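Local coordinates for hypothetical protein TT1662 (Thermus thermophilus, PDB 1UFO) that has the alpha/beta hydrolase fold and is probably a hydrolase, its substrate not established, at residues Arg83-Phe88 / Ala119-Ala124; Leu26-His31 / Glu90-Val95; Val173-Leu178 / Pro200-Gly205. One frame throughout, in Å; residues are numbered along the deposited sequence.

Interaction 1: Arg83-Phe88 / Ala119-Ala124; sequences RVALGF and AHLLLA
Leu121 starts toward helix 77-103 from its CB, and its two torsions carry CD1 to Ala85 and Leu86. Its CG stands anti to its own carbonyl carbon and beside the backbone N (chi1 -69°), and chi2 of 176° extends the chain so that the CD1 methyl leads. Leu86 needs its torsions more, because its CB starts out pointing away from helix 114-124. With chi1 at -75° its end comes back, and CD2 faces Leu121.

The contact therefore turns on one methyl. Leu121 CD1 lies 4.3 Å from Leu86 CD2. The same CD1 is 4.4 Å from Ala85 CB and 4.2 Å from the carbonyl oxygen Ala85 O. It thus meets the backbone of helix 77-103 as well as its side chains. The small Ala85 lets the leucine come in beside it, and the nearest CA atoms across the two segments, of Leu86 and Leu121, are 8.0 Å apart.

The other methyl of Leu86, CD1, lies 3.6 Å above one face of the Arg83 guanidinium, toward its rim. Arg83 NH1 forms a salt bridge with Asp152.

In the alpha/beta hydrolase fold, helix 114-124 follows strand 107-112 and the probable nucleophile elbow at Ser113. Helix 77-103 crosses it. Ala85 also packs on Leu114 and Val118, so the same pairing continues toward the start of helix 114-124, near the elbow. Leu158 of helix 153-160 touches both Leu86 and Leu121 and joins the two helices to a third.

No hydrogen bond or charge pair links the two segments. The hold is apolar and not directional, so the setting of the helices probably depends on fit and on their other neighbours.

Interaction 2: Leu26-His31 / Glu90-Val95; sequences LLLALH and EEARRV
The Arg94 guanidinium and the Glu90 carboxylate lie off the interface, on the far side of the helix whose Ala92 and Val95 meet Leu28 and Leu30. The edge of the guanidinium faces the carboxylate and grips it side-on with two nitrogens. Arg94 NE reaches Glu90 OE1 at 2.7 Å, from 36° above the carboxylate plane. Arg94 NH1 reaches Glu90 OE2 at 3.0 Å on its syn side, nearly straight. The two bonds hold the guanidinium against turning, one helical turn from its partner. At the strand end, the His31 ring meets that of Phe88.

The side facing the strand is apolar. Leu28 CG stands anti to its backbone N (chi1 173°), and its two methyls part over the helix. CD2 sits 3.5 Å from Ala92 O and 4.1 Å from Ala92 CB. CD1 meets Val95 CG1 at 4.1 Å, and the two side chains cross at about a right angle.

This is helix-on-sheet packing of the alpha/beta hydrolase fold. Helix 77-103 lies over the central strand 25-30. The axes of strand 26-30 and helix 90-95 approach to 10.1 Å, at 167°, so nearly antiparallel. Ala92, with just a methyl, fits beneath both leucines.

Leu30 CD2 touches Ala92 CB at 3.9 Å. Leu30 also packs on Phe88 and touches the probable nucleophile elbow. Ala96 takes up Leu28 one turn along from Ala92.

Interaction 3: Val173-Leu178 / Pro200-Gly205; sequences VPLLHL and PHYPEG
Tyr202 spans from the loop after helix 188-198 to Val173, just before strand 175-180. The contact lies within a beta-alpha-beta crossover, in which helix 188-198 links the parallel strands 175-180 and 207-212.

Tyr202 OH donates to Val173 O at 2.7 Å. The hydroxyl lies in the carbonyl plane, on a lone pair, with a C=O...O angle of 135°. The carbonyl meets the ring at its edge, and Tyr202 CE2 is 3.1 Å from Val173 O. Beside this bond the hydroxyl packs on carbon: Leu175 CB is 4.1 Å from Tyr202 OH.

A phenylalanine here would probably leave Val173 O without its hydroxyl mate, and the loop less firmly tied to the backbone leading into strand 175-180.

The next shell positions these groups. Tyr202 CG is anti to its carbonyl carbon (chi1 -85°), which sends the ring toward Val173. Tyr202 also opens a type I turn, closed by Gly205 N to Tyr202 O. The turn leads into strand 207-212, and Leu175 forms backbone hydrogen bonds with Arg206 and Ala208. Gly205 O lies at the ring edge, in its plane, 3.4 Å from Tyr202 CD2.

How the interactions relate
All three contacts are buried, but at different depths. Interactions 1 and 2 lie near the centre of the chain and share helix 77-103, which meets a helix in one and the sheet in the other. They touch through Phe88 against Leu30 and Leu122 against Ala92. Neither has a hydrogen bond or charge pair across its segments; methyls meet methyls and backbone carbonyls. Interaction 3 rests on a side-chain-to-backbone hydrogen bond. It lies farther out, toward strand 207-212, outermost within this chain, where Leu176 packs on Phe210 of the second subunit. It reaches the same sheet as interaction 2 without touching it. His120 and His177 join interactions 1 and 3 by a probable hydrogen bond between their NE2 atoms.

Interaction 1: Arg83-Phe88 / Ala119-Ala124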
loop_
_atom_site.group_PDB
_atom_site.type_symbol
_atom_site.label_atom_id
_atom_site.label_comp_id
_atom_site.label_asym_id
_atom_site.label_seq_id
_atom_site.Cartn_x
_atom_site.Cartn_y
_atom_site.Cartn_z
ATOM N N ARG A 83 -8.829 12.868 -26.464
ATOM C CA ARG A 83 -7.949 13.767 -27.235
ATOM C C ARG A 83 -7.194 14.664 -26.210
ATOM O O ARG A 83 -5.975 14.922 -26.368
ATOM C CB ARG A 83 -8.821 14.562 -28.217
ATOM C CG ARG A 83 -8.059 15.707 -28.910
ATOM C CD ARG A 83 -6.676 15.268 -29.483
ATOM N NE ARG A 83 -6.754 14.121 -30.397
ATOM C CZ ARG A 83 -5.705 13.449 -30.867
ATOM N NH1 ARG A 83 -5.860 12.421 -31.703
ATOM N NH2 ARG A 83 -4.442 13.785 -30.527
ATOM N N VAL A 84 -7.880 15.139 -25.169
ATOM C CA VAL A 84 -7.144 15.865 -24.056
ATOM C C VAL A 84 -6.033 14.900 -23.512
ATOM O O VAL A 84 -4.879 15.342 -23.359
ATOM C CB VAL A 84 -8.056 16.168 -22.880
ATOM C CG1 VAL A 84 -7.202 16.655 -21.615
ATOM C CG2 VAL A 84 -9.053 17.336 -23.242
ATOM N N ALA A 85 -6.334 13.622 -23.277
ATOM C CA ALA A 85 -5.309 12.678 -22.764
ATOM C C ALA A 85 -4.125 12.502 -23.691
ATOM O O ALA A 85 -2.971 12.508 -23.240
ATOM C CB ALA A 85 -5.944 11.311 -22.526
ATOM N N LEU A 86 -4.398 12.393 -24.987
ATOM C CA LEU A 86 -3.285 12.240 -25.942
ATOM C C LEU A 86 -2.393 13.517 -25.987
ATOM O O LEU A 86 -1.168 13.391 -26.158
ATOM C CB LEU A 86 -3.887 11.911 -27.340
ATOM C CG LEU A 86 -4.375 10.453 -27.413
ATOM C CD1 LEU A 86 -5.252 10.378 -28.656
ATOM C CD2 LEU A 86 -3.205 9.471 -27.514
ATOM N N GLY A 87 -3.012 14.674 -25.886
ATOM C CA GLY A 87 -2.282 15.946 -25.907
ATOM C C GLY A 87 -1.460 16.044 -24.632
ATOM O O GLY A 87 -0.265 16.414 -24.616
ATOM N N PHE A 88 -2.124 15.709 -23.547
ATOM C CA PHE A 88 -1.478 15.777 -22.206
ATOM C C PHE A 88 -0.264 14.816 -22.165
ATOM O O PHE A 88 0.815 15.150 -21.595
ATOM C CB PHE A 88 -2.530 15.376 -21.134
ATOM C CG PHE A 88 -2.206 15.806 -19.698
ATOM C CD1 PHE A 88 -1.313 16.796 -19.414
ATOM C CD2 PHE A 88 -2.979 15.261 -18.677
ATOM C CE1 PHE A 88 -1.195 17.308 -18.077
ATOM C CE2 PHE A 88 -2.903 15.737 -17.357
ATOM C CZ PHE A 88 -2.022 16.768 -17.045
ATOM N N ALA A 119 -0.325 8.411 -17.651
ATOM C CA ALA A 119 0.910 7.722 -17.206
ATOM C C ALA A 119 1.020 6.368 -17.944
ATOM O O ALA A 119 2.134 5.972 -18.377
ATOM C CB ALA A 119 0.857 7.549 -15.645
ATOM N N HIS A 120 -0.091 5.642 -18.052
ATOM C CA HIS A 120 -0.086 4.380 -18.795
ATOM C C HIS A 120 0.272 4.578 -20.278
ATOM O O HIS A 120 1.091 3.815 -20.816
ATOM C CB HIS A 120 -1.447 3.720 -18.626
ATOM C CG HIS A 120 -1.526 2.886 -17.396
ATOM N ND1 HIS A 120 -1.045 1.591 -17.331
ATOM C CD2 HIS A 120 -2.075 3.150 -16.169
ATOM C CE1 HIS A 120 -1.309 1.097 -16.130
ATOM N NE2 HIS A 120 -1.930 2.019 -15.402
ATOM N N LEU A 121 -0.323 5.576 -20.913
ATOM C CA LEU A 121 -0.017 5.858 -22.309
ATOM C C LEU A 121 1.530 6.098 -22.447
ATOM O O LEU A 121 2.143 5.641 -23.406
ATOM C CB LEU A 121 -0.729 7.114 -22.810
ATOM C CG LEU A 121 -2.232 7.075 -22.981
ATOM C CD1 LEU A 121 -2.797 8.355 -23.373
ATOM C CD2 LEU A 121 -2.541 5.976 -24.047
ATOM N N LEU A 122 2.132 6.845 -21.517
ATOM C CA LEU A 122 3.571 7.109 -21.571
ATOM C C LEU A 122 4.368 5.832 -21.418
ATOM O O LEU A 122 5.371 5.648 -22.165
ATOM C CB LEU A 122 3.989 8.111 -20.454
ATOM C CG LEU A 122 3.542 9.544 -20.703
ATOM C CD1 LEU A 122 3.516 10.374 -19.328
ATOM C CD2 LEU A 122 4.475 10.220 -21.749
ATOM N N LEU A 123 3.992 4.968 -20.445
ATOM C CA LEU A 123 4.729 3.710 -20.295
ATOM C C LEU A 123 4.565 2.837 -21.549
ATOM O O LEU A 123 5.532 2.180 -21.970
ATOM C CB LEU A 123 4.255 2.911 -19.035
ATOM C CG LEU A 123 4.549 3.600 -17.720
ATOM C CD1 LEU A 123 3.873 2.848 -16.618
ATOM C CD2 LEU A 123 6.048 3.636 -17.442
ATOM N N ALA A 124 3.381 2.836 -22.141
ATOM C CA ALA A 124 3.144 1.954 -23.332
ATOM C C ALA A 124 3.972 2.442 -24.509
ATOM O O ALA A 124 4.280 1.636 -25.409
ATOM C CB ALA A 124 1.644 1.908 -23.698
#

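Interaction 2: Leu26-His31 / Glu90-Val95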
loop_
_atom_site.group_PDB
_atom_site.type_symbol
_atom_site.label_atom_id
_atom_site.label_comp_id
_atom_site.label_asym_id
_atom_site.label_seq_id
_atom_site.Cartn_x
_atom_site.Cartn_y
_atom_site.Cartn_z
ATOM N N LEU A 26 12.564 14.044 -8.795
ATOM C CA LEU A 26 11.499 14.860 -9.418
ATOM C C LEU A 26 10.227 14.028 -9.425
ATOM O O LEU A 26 10.298 12.836 -9.620
ATOM C CB LEU A 26 11.850 15.127 -10.928
ATOM C CG LEU A 26 13.007 16.087 -11.164
ATOM C CD1 LEU A 26 13.679 15.772 -12.550
ATOM C CD2 LEU A 26 12.418 17.508 -11.076
ATOM N N LEU A 27 9.087 14.674 -9.245
ATOM C CA LEU A 27 7.806 13.963 -9.416
ATOM C C LEU A 27 6.986 14.856 -10.335
ATOM O O LEU A 27 6.613 15.969 -9.970
ATOM C CB LEU A 27 7.060 13.771 -8.084
ATOM C CG LEU A 27 5.715 13.068 -8.178
ATOM C CD1 LEU A 27 5.910 11.661 -8.833
ATOM C CD2 LEU A 27 5.032 12.932 -6.850
ATOM N N LEU A 28 6.709 14.373 -11.547
ATOM C CA LEU A 28 5.808 15.086 -12.471
ATOM C C LEU A 28 4.428 14.536 -12.197
ATOM O O LEU A 28 4.214 13.319 -12.335
ATOM C CB LEU A 28 6.214 14.848 -13.984
ATOM C CG LEU A 28 5.203 15.432 -14.998
ATOM C CD1 LEU A 28 5.018 16.946 -14.832
ATOM C CD2 LEU A 28 5.750 15.126 -16.474
ATOM N N ALA A 29 3.507 15.417 -11.848
ATOM C CA ALA A 29 2.104 15.011 -11.483
ATOM C C ALA A 29 1.141 15.489 -12.528
ATOM O O ALA A 29 1.195 16.644 -12.932
ATOM C CB ALA A 29 1.734 15.580 -10.094
ATOM N N LEU A 30 0.234 14.599 -12.934
ATOM C CA LEU A 30 -0.736 14.785 -14.012
ATOM C C LEU A 30 -2.116 14.669 -13.429
ATOM O O LEU A 30 -2.521 13.628 -12.912
ATOM C CB LEU A 30 -0.581 13.717 -15.108
ATOM C CG LEU A 30 0.883 13.636 -15.591
ATOM C CD1 LEU A 30 0.963 12.494 -16.670
ATOM C CD2 LEU A 30 1.399 14.973 -16.251
ATOM N N HIS A 31 -2.832 15.809 -13.455
ATOM C CA HIS A 31 -4.127 15.913 -12.838
ATOM C C HIS A 31 -5.201 15.162 -13.641
ATOM O O HIS A 31 -4.931 14.684 -14.753
ATOM C CB HIS A 31 -4.459 17.434 -12.670
ATOM C CG HIS A 31 -4.746 18.155 -13.956
ATOM N ND1 HIS A 31 -5.902 17.951 -14.686
ATOM C CD2 HIS A 31 -4.005 19.074 -14.646
ATOM C CE1 HIS A 31 -5.890 18.755 -15.750
ATOM N NE2 HIS A 31 -4.748 19.462 -15.735
ATOM N N GLU A 90 1.661 13.826 -24.759
ATOM C CA GLU A 90 2.800 14.290 -25.580
ATOM C C GLU A 90 3.521 15.417 -24.863
ATOM O O GLU A 90 4.757 15.467 -24.900
ATOM C CB GLU A 90 2.260 14.686 -26.954
ATOM C CG GLU A 90 3.273 15.104 -27.961
ATOM C CD GLU A 90 3.718 16.561 -27.731
ATOM O OE1 GLU A 90 4.842 16.828 -28.182
ATOM O OE2 GLU A 90 2.971 17.409 -27.181
ATOM N N GLU A 91 2.759 16.289 -24.223
ATOM C CA GLU A 91 3.347 17.434 -23.469
ATOM C C GLU A 91 4.120 16.916 -22.261
ATOM O O GLU A 91 5.220 17.383 -21.946
ATOM C CB GLU A 91 2.248 18.390 -22.960
ATOM C CG GLU A 91 1.614 19.139 -24.149
ATOM C CD GLU A 91 0.303 19.750 -23.837
ATOM O OE1 GLU A 91 -0.249 19.497 -22.752
ATOM O OE2 GLU A 91 -0.188 20.515 -24.720
ATOM N N ALA A 92 3.528 15.944 -21.545
ATOM C CA ALA A 92 4.174 15.459 -20.347
ATOM C C ALA A 92 5.503 14.822 -20.647
ATOM O O ALA A 92 6.447 14.953 -19.879
ATOM C CB ALA A 92 3.233 14.403 -19.663
ATOM N N ARG A 93 5.606 14.097 -21.770
ATOM C CA ARG A 93 6.876 13.459 -22.048
ATOM C C ARG A 93 7.945 14.553 -22.288
ATOM O O ARG A 93 9.090 14.422 -21.787
ATOM C CB ARG A 93 6.779 12.544 -23.257
ATOM C CG ARG A 93 8.010 11.718 -23.350
ATOM C CD ARG A 93 7.894 10.610 -24.349
ATOM N NE ARG A 93 9.149 9.829 -24.317
ATOM C CZ ARG A 93 9.247 8.592 -24.772
ATOM N NH1 ARG A 93 10.424 7.963 -24.741
ATOM N NH2 ARG A 93 8.155 7.974 -25.234
ATOM N N ARG A 94 7.566 15.610 -23.005
ATOM C CA ARG A 94 8.554 16.700 -23.259
ATOM C C ARG A 94 8.926 17.414 -21.959
ATOM O O ARG A 94 10.141 17.687 -21.712
ATOM C CB ARG A 94 8.040 17.688 -24.314
ATOM C CG ARG A 94 8.108 17.065 -25.731
ATOM C CD ARG A 94 7.775 18.086 -26.790
ATOM N NE ARG A 94 6.366 18.470 -26.724
ATOM C CZ ARG A 94 5.857 19.623 -26.290
ATOM N NH1 ARG A 94 4.524 19.804 -26.280
ATOM N NH2 ARG A 94 6.650 20.603 -25.867
ATOM N N VAL A 95 7.935 17.636 -21.102
ATOM C CA VAL A 95 8.222 18.298 -19.816
ATOM C C VAL A 95 9.162 17.432 -18.969
ATOM O O VAL A 95 10.104 17.922 -18.355
ATOM C CB VAL A 95 6.902 18.585 -19.047
ATOM C CG1 VAL A 95 7.219 19.058 -17.534
ATOM C CG2 VAL A 95 6.091 19.712 -19.799
#

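Interaction 3: Val173-Leu178 / Pro200-Gly205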
loop_
_atom_site.group_PDB
_atom_site.type_symbol
_atom_site.label_atom_id
_atom_site.label_comp_id
_atom_site.label_asym_id
_atom_site.label_seq_id
_atom_site.Cartn_x
_atom_site.Cartn_y
_atom_site.Cartn_z
ATOM N N VAL A 173 8.823 -1.036 -15.354
ATOM C CA VAL A 173 8.917 0.172 -14.519
ATOM C C VAL A 173 8.004 0.002 -13.265
ATOM O O VAL A 173 6.822 -0.340 -13.382
ATOM C CB VAL A 173 8.400 1.391 -15.288
ATOM C CG1 VAL A 173 8.190 2.588 -14.334
ATOM C CG2 VAL A 173 9.425 1.710 -16.431
ATOM N N PRO A 174 8.529 0.266 -12.061
ATOM C CA PRO A 174 7.708 0.135 -10.852
ATOM C C PRO A 174 6.407 0.928 -10.980
ATOM O O PRO A 174 6.407 2.088 -11.353
ATOM C CB PRO A 174 8.551 0.713 -9.724
ATOM C CG PRO A 174 10.076 0.339 -10.231
ATOM C CD PRO A 174 9.947 0.634 -11.761
ATOM N N LEU A 175 5.315 0.267 -10.656
ATOM C CA LEU A 175 4.012 0.873 -10.841
ATOM C C LEU A 175 3.095 0.500 -9.709
ATOM O O LEU A 175 2.871 -0.673 -9.432
ATOM C CB LEU A 175 3.384 0.381 -12.187
ATOM C CG LEU A 175 1.890 0.686 -12.458
ATOM C CD1 LEU A 175 1.771 2.164 -12.509
ATOM C CD2 LEU A 175 1.470 0.102 -13.752
ATOM N N LEU A 176 2.555 1.531 -9.058
ATOM C CA LEU A 176 1.612 1.280 -7.942
ATOM C C LEU A 176 0.272 1.899 -8.263
ATOM O O LEU A 176 0.233 3.086 -8.566
ATOM C CB LEU A 176 2.123 1.914 -6.603
ATOM C CG LEU A 176 1.108 1.982 -5.500
ATOM C CD1 LEU A 176 0.754 0.491 -5.154
ATOM C CD2 LEU A 176 1.727 2.683 -4.293
ATOM N N HIS A 177 -0.795 1.100 -8.250
ATOM C CA HIS A 177 -2.147 1.641 -8.461
ATOM C C HIS A 177 -2.736 1.822 -7.052
ATOM O O HIS A 177 -2.669 0.921 -6.211
ATOM C CB HIS A 177 -3.033 0.691 -9.280
ATOM C CG HIS A 177 -3.186 1.077 -10.701
ATOM N ND1 HIS A 177 -4.157 1.976 -11.123
ATOM C CD2 HIS A 177 -2.467 0.756 -11.825
ATOM C CE1 HIS A 177 -4.027 2.171 -12.437
ATOM N NE2 HIS A 177 -3.001 1.449 -12.870
ATOM N N LEU A 178 -3.272 3.023 -6.774
ATOM C CA LEU A 178 -3.864 3.303 -5.462
ATOM C C LEU A 178 -5.339 3.589 -5.767
ATOM O O LEU A 178 -5.656 4.389 -6.669
ATOM C CB LEU A 178 -3.222 4.561 -4.804
ATOM C CG LEU A 178 -1.708 4.342 -4.659
ATOM C CD1 LEU A 178 -0.904 5.054 -5.795
ATOM C CD2 LEU A 178 -1.283 4.955 -3.275
ATOM N N PRO A 200 1.616 -10.565 -16.510
ATOM C CA PRO A 200 2.573 -11.450 -17.187
ATOM C C PRO A 200 3.839 -10.732 -17.635
ATOM O O PRO A 200 4.856 -11.372 -17.892
ATOM C CB PRO A 200 1.781 -11.974 -18.374
ATOM C CG PRO A 200 0.290 -11.714 -18.008
ATOM C CD PRO A 200 0.331 -10.473 -17.247
ATOM N N HIS A 201 3.756 -9.403 -17.736
ATOM C CA HIS A 201 4.886 -8.581 -18.155
ATOM C C HIS A 201 5.723 -7.961 -17.015
ATOM O O HIS A 201 6.640 -7.178 -17.261
ATOM C CB HIS A 201 4.347 -7.464 -19.070
ATOM C CG HIS A 201 3.616 -7.982 -20.264
ATOM N ND1 HIS A 201 4.259 -8.614 -21.304
ATOM C CD2 HIS A 201 2.296 -7.975 -20.584
ATOM C CE1 HIS A 201 3.371 -8.977 -22.221
ATOM N NE2 HIS A 201 2.171 -8.601 -21.809
ATOM N N TYR A 202 5.374 -8.295 -15.792
ATOM C CA TYR A 202 6.066 -7.854 -14.585
ATOM C C TYR A 202 6.465 -9.139 -13.781
ATOM O O TYR A 202 6.097 -9.335 -12.600
ATOM C CB TYR A 202 5.153 -6.960 -13.770
ATOM C CG TYR A 202 5.210 -5.515 -14.232
ATOM C CD1 TYR A 202 4.530 -5.063 -15.366
ATOM C CD2 TYR A 202 5.953 -4.619 -13.526
ATOM C CE1 TYR A 202 4.625 -3.698 -15.763
ATOM C CE2 TYR A 202 6.058 -3.313 -13.869
ATOM C CZ TYR A 202 5.364 -2.849 -15.008
ATOM O OH TYR A 202 5.344 -1.495 -15.324
ATOM N N PRO A 203 7.227 -10.029 -14.433
ATOM C CA PRO A 203 7.702 -11.287 -13.818
ATOM C C PRO A 203 8.679 -11.095 -12.648
ATOM O O PRO A 203 8.999 -12.081 -11.935
ATOM C CB PRO A 203 8.392 -12.019 -15.004
ATOM C CG PRO A 203 8.945 -10.879 -15.809
ATOM C CD PRO A 203 7.730 -9.917 -15.818
ATOM N N GLU A 204 9.129 -9.851 -12.419
ATOM C CA GLU A 204 10.078 -9.645 -11.350
ATOM C C GLU A 204 9.445 -8.736 -10.314
ATOM O O GLU A 204 10.111 -8.100 -9.507
ATOM C CB GLU A 204 11.401 -9.065 -11.909
ATOM C CG GLU A 204 12.079 -10.165 -12.870
ATOM C CD GLU A 204 13.565 -10.009 -13.058
ATOM O OE1 GLU A 204 14.212 -9.722 -12.050
ATOM O OE2 GLU A 204 14.043 -10.171 -14.228
ATOM N N GLY A 205 8.120 -8.755 -10.283
ATOM C CA GLY A 205 7.493 -7.867 -9.311
ATOM C C GLY A 205 7.554 -6.368 -9.711
ATOM O O GLY A 205 7.625 -5.950 -10.900
#